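Local structure of porin (Pseudomonas aeruginosa, 3T24) at residues K159-Q162 with R163-D167; G212-D215 with N216-K219. The protein forms a beta-barrel channel in the bacterial outer membrane, probably for the uptake of small carboxylate-containing substrates. All blocks are in the same frame, centred on the assembly; numbering follows the deposited sequence.

Contact 1: residues K159-Q162 with R163-D167; sequences KVNQ and RDSSD. With SO4 (sulfate ion), chain F.
Ser165 N reaches back to Gln162 O over 3.0 Å and closes a type I beta turn directly beyond the end of strand 150-161. The donor stands well above the carbonyl plane rather than on a lone pair. Around this bond the turn is snug: Ser165 CB lies 3.5 Å from Gln162 O and 4.0 Å from Gln162 CB. The bent Gln162 side chain then leads away from the turn, its amide gripped at both ends, OE1 by Gln135 and NE2 by the backbone of Asn289. Asn161, the last strand residue, packs its side chain against the returning backbone of Ser165 to Asp167. With CG anti to the backbone N (chi1 -177°), its amide runs alongside that chain, and ND2 comes to 3.6 Å from Asp167 C. The other end of the stretch is looser. Asp167 is exposed and poorly ordered, and its backbone O accepts a weak 3.3 Å bond from Ser165 OG.

The Arg163 side chain heads away from the turn. Its CG sits between the backbone N and the carbonyl carbon (chi1 56°), and from there the chain is fully extended, carrying the guanidinium to a sulfate whose sulfur lies in its plane, at its edge. One sulfate oxygen, O4, takes hydrogen bonds from both NH1 and NH2 of Arg163, each 2.6 Å long, and NH1 adds a weak one to O2. Ser130, Arg131 and Arg391 hold the same ion. Sulfate probably came from the crystallisation liquor, but a site built from several arginines suggests affinity for anions, consistent with a channel for carboxylates.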
loop_
_atom_site.group_PDB
_atom_site.type_symbol
_atom_site.label_atom_id
_atom_site.label_comp_id
_atom_site.label_asym_id
_atom_site.label_seq_id
_atom_site.Cartn_x
_atom_site.Cartn_y
_atom_site.Cartn_z
ATOM N N LYS A 159 -16.431 6.389 -1.822
ATOM C CA LYS A 159 -16.302 6.612 -0.389
ATOM C C LYS A 159 -15.124 5.813 0.110
ATOM O O LYS A 159 -14.793 4.757 -0.445
ATOM C CB LYS A 159 -17.548 6.099 0.336
ATOM C CG LYS A 159 -18.785 6.933 0.156
ATOM C CD LYS A 159 -18.714 8.069 1.122
ATOM C CE LYS A 159 -19.088 9.363 0.465
ATOM N NZ LYS A 159 -20.544 9.420 0.255
ATOM N N VAL A 160 -14.503 6.312 1.169
ATOM C CA VAL A 160 -13.382 5.635 1.767
ATOM C C VAL A 160 -13.671 5.455 3.241
ATOM O O VAL A 160 -14.346 6.289 3.872
ATOM C CB VAL A 160 -12.065 6.413 1.559
ATOM C CG1 VAL A 160 -12.188 7.818 2.111
ATOM C CG2 VAL A 160 -10.899 5.660 2.185
ATOM N N ASN A 161 -13.217 4.331 3.777
ATOM C CA ASN A 161 -13.347 4.061 5.196
ATOM C C ASN A 161 -11.940 3.893 5.677
ATOM O O ASN A 161 -11.305 2.854 5.425
ATOM C CB ASN A 161 -14.180 2.804 5.485
ATOM C CG ASN A 161 -14.386 2.565 6.994
ATOM O OD1 ASN A 161 -13.441 2.661 7.786
ATOM N ND2 ASN A 161 -15.630 2.271 7.392
ATOM N N GLN A 162 -11.443 4.940 6.324
ATOM C CA GLN A 162 -10.057 4.976 6.740
ATOM C C GLN A 162 -9.823 3.937 7.829
ATOM O O GLN A 162 -10.750 3.503 8.509
ATOM C CB GLN A 162 -9.685 6.372 7.234
ATOM C CG GLN A 162 -9.960 7.491 6.235
ATOM C CD GLN A 162 -9.036 7.449 5.017
ATOM O OE1 GLN A 162 -8.344 6.461 4.786
ATOM N NE2 GLN A 162 -9.025 8.534 4.234
ATOM N N ARG A 163 -8.572 3.545 7.988
ATOM C CA ARG A 163 -8.192 2.487 8.916
ATOM C C ARG A 163 -8.590 2.735 10.383
ATOM O O ARG A 163 -8.863 1.799 11.126
ATOM C CB ARG A 163 -6.686 2.324 8.826
ATOM C CG ARG A 163 -5.948 3.625 9.096
ATOM C CD ARG A 163 -4.471 3.415 8.990
ATOM N NE ARG A 163 -3.699 4.630 9.249
ATOM C CZ ARG A 163 -2.420 4.759 8.909
ATOM N NH1 ARG A 163 -1.821 3.749 8.295
ATOM N NH2 ARG A 163 -1.745 5.890 9.155
ATOM N N ASP A 164 -8.601 3.993 10.807
ATOM C CA ASP A 164 -8.890 4.325 12.205
ATOM C C ASP A 164 -10.335 4.799 12.361
ATOM O O ASP A 164 -10.741 5.257 13.424
ATOM C CB ASP A 164 -7.965 5.448 12.636
ATOM C CG ASP A 164 -8.092 6.667 11.733
ATOM O OD1 ASP A 164 -8.894 7.568 12.068
ATOM O OD2 ASP A 164 -7.418 6.709 10.673
ATOM N N SER A 165 -11.104 4.695 11.287
ATOM C CA SER A 165 -12.439 5.281 11.223
ATOM C C SER A 165 -13.563 4.244 11.333
ATOM O O SER A 165 -13.324 3.039 11.265
ATOM C CB SER A 165 -12.575 6.077 9.919
ATOM O OG SER A 165 -13.907 6.511 9.707
ATOM N N SER A 166 -14.795 4.716 11.492
ATOM C CA SER A 166 -15.921 3.807 11.647
ATOM C C SER A 166 -16.951 3.861 10.531
ATOM O O SER A 166 -17.793 2.967 10.421
ATOM C CB SER A 166 -16.595 4.005 12.992
ATOM O OG SER A 166 -15.852 3.344 13.984
ATOM N N ASP A 167 -16.903 4.900 9.707
ATOM C CA ASP A 167 -17.806 4.953 8.562
ATOM C C ASP A 167 -17.192 5.558 7.303
ATOM O O ASP A 167 -16.018 5.916 7.257
ATOM C CB ASP A 167 -19.108 5.682 8.905
ATOM C CG ASP A 167 -19.206 6.035 10.372
ATOM O OD1 ASP A 167 -18.151 6.291 10.998
ATOM O OD2 ASP A 167 -20.341 6.066 10.897
HETATM S S SO4 F . 1.477 4.346 8.140
HETATM O O1 SO4 F . 2.180 4.023 6.900
HETATM O O2 SO4 F . 1.068 3.128 8.834
HETATM O O3 SO4 F . 2.324 5.090 9.064
HETATM O O4 SO4 F . 0.304 5.145 7.783
#

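Contact 2: residues G212-D215 with N216-K219; sequences GKLD and NFYK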
loop_
_atom_site.group_PDB
_atom_site.type_symbol
_atom_site.label_atom_id
_atom_site.label_comp_id
_atom_site.label_asym_id
_atom_site.label_seq_id
_atom_site.Cartn_x
_atom_site.Cartn_y
_atom_site.Cartn_z
ATOM N N GLY A 212 -6.219 6.913 -13.410
ATOM C CA GLY A 212 -7.054 7.215 -12.268
ATOM C C GLY A 212 -7.411 8.693 -12.210
ATOM O O GLY A 212 -6.575 9.562 -12.468
ATOM N N LYS A 213 -8.656 8.983 -11.856
ATOM C CA LYS A 213 -9.088 10.357 -11.686
ATOM C C LYS A 213 -9.868 10.572 -10.399
ATOM O O LYS A 213 -10.973 10.066 -10.234
ATOM C CB LYS A 213 -9.921 10.814 -12.890
ATOM C CG LYS A 213 -10.348 12.271 -12.806
ATOM C CD LYS A 213 -11.289 12.626 -13.939
ATOM C CE LYS A 213 -12.406 13.498 -13.418
ATOM N NZ LYS A 213 -13.557 13.499 -14.342
ATOM N N LEU A 214 -9.291 11.324 -9.475
ATOM C CA LEU A 214 -10.029 11.744 -8.295
ATOM C C LEU A 214 -10.738 13.047 -8.668
ATOM O O LEU A 214 -10.104 14.100 -8.810
ATOM C CB LEU A 214 -9.099 11.936 -7.103
ATOM C CG LEU A 214 -9.776 12.278 -5.774
ATOM C CD1 LEU A 214 -10.778 11.159 -5.331
ATOM C CD2 LEU A 214 -8.733 12.568 -4.670
ATOM N N ASP A 215 -12.049 12.976 -8.845
ATOM C CA ASP A 215 -12.762 14.097 -9.441
ATOM C C ASP A 215 -12.424 15.412 -8.734
ATOM O O ASP A 215 -12.432 15.490 -7.494
ATOM C CB ASP A 215 -14.271 13.836 -9.465
ATOM C CG ASP A 215 -14.990 14.647 -10.517
ATOM O OD1 ASP A 215 -14.417 14.909 -11.598
ATOM O OD2 ASP A 215 -16.142 15.032 -10.259
ATOM N N ASN A 216 -12.116 16.426 -9.551
ATOM C CA ASN A 216 -11.737 17.769 -9.098
ATOM C C ASN A 216 -10.323 17.908 -8.517
ATOM O O ASN A 216 -9.797 19.028 -8.402
ATOM C CB ASN A 216 -12.797 18.373 -8.159
ATOM C CG ASN A 216 -14.148 18.526 -8.847
ATOM O OD1 ASN A 216 -14.227 18.934 -10.011
ATOM N ND2 ASN A 216 -15.212 18.166 -8.147
ATOM N N PHE A 217 -9.696 16.783 -8.191
ATOM C CA PHE A 217 -8.345 16.815 -7.642
ATOM C C PHE A 217 -7.268 16.634 -8.694
ATOM O O PHE A 217 -6.443 17.520 -8.887
ATOM C CB PHE A 217 -8.184 15.770 -6.529
ATOM C CG PHE A 217 -8.866 16.147 -5.256
ATOM C CD1 PHE A 217 -8.160 16.766 -4.238
ATOM C CD2 PHE A 217 -10.227 15.911 -5.085
ATOM C CE1 PHE A 217 -8.782 17.113 -3.065
ATOM C CE2 PHE A 217 -10.863 16.268 -3.916
ATOM C CZ PHE A 217 -10.135 16.863 -2.894
ATOM N N TYR A 218 -7.277 15.485 -9.369
ATOM C CA TYR A 218 -6.213 15.142 -10.307
ATOM C C TYR A 218 -6.577 14.012 -11.254
ATOM O O TYR A 218 -7.493 13.205 -10.994
ATOM C CB TYR A 218 -4.934 14.754 -9.543
ATOM C CG TYR A 218 -5.003 13.422 -8.795
ATOM C CD1 TYR A 218 -4.675 12.227 -9.428
ATOM C CD2 TYR A 218 -5.404 13.366 -7.461
ATOM C CE1 TYR A 218 -4.729 11.035 -8.769
ATOM C CE2 TYR A 218 -5.442 12.162 -6.773
ATOM C CZ TYR A 218 -5.116 11.001 -7.441
ATOM O OH TYR A 218 -5.154 9.805 -6.774
ATOM N N LYS A 219 -5.834 13.964 -12.352
ATOM C CA LYS A 219 -5.837 12.841 -13.275
ATOM C C LYS A 219 -4.431 12.290 -13.264
ATOM O O LYS A 219 -3.457 13.038 -13.164
ATOM C CB LYS A 219 -6.127 13.298 -14.701
ATOM C CG LYS A 219 -7.288 14.227 -14.861
ATOM C CD LYS A 219 -7.606 14.420 -16.335
ATOM C CE LYS A 219 -8.176 15.796 -16.582
ATOM N NZ LYS A 219 -7.139 16.844 -16.337
#
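Leu214 O accepts two hydrogen bonds in this hairpin turn, from Phe217 N and Tyr218 N. The Phe217 bond is the shorter, at 2.8 Å, and its donor is tilted 23° from the carbonyl plane. Tyr218 N lies in that plane at 3.2 Å, with a fairly straight N-H. The return bond of the Leu214-Tyr218 antiparallel hydrogen-bonded pair, from Leu214 N to Tyr218 O at 3.0 Å, is bent and weak; the same Tyr218 O also meets a CA-H of Lys213. Between the strands, Asp215 and Asn216 take the corner positions of a type II beta turn, Asn216 with a positive phi of 75°. Asn216 N is satisfied by Asp249, and Asp215 O by Ser189.

Leu214 does the apolar work on its face. Its CD2 comes 3.6 Å from Phe217 CG, the two side chains lying side by side, while its CB meets Tyr218 CE2 at 3.7 Å. On the face of Lys213 and Lys219 the two chains run alongside each other and then part: Lys213 NZ makes a 3.2 Å salt bridge to Asp215 OD1, whereas Lys219 NZ is taken by the backbone carbonyl of Asp248. The Asp215 carboxylate stacks on the Asn216 amide, their planes 27° apart.

The hairpin of strands 205-214 and 218-230 is extended on both flanks. Backbone bonds tie Lys213 to Asp193 of strand 192-200 and Lys219 to Thr247 of strand 235-248, while Phe192 of the former strand touches both Leu214 and Tyr218.

Overall arrangement
Both contacts sit where a barrel strand ends and the chain turns, but the chain continues differently from each. Contact 2 sends the chain straight into the next strand, whereas contact 1 opens a longer loop that ends at strand 192-200. That strand pairs with both 150-161 and 205-214, so it separates their two strands in the barrel wall. The centres of the contacts are about 20 Å apart and their nearest atoms about 8 Å, without touching. Contact 1 alone carries the sulfate, through Arg163. Bound detergent comes to about 9 Å from the side chain of Asp167 and to about 7 Å from that of Lys213.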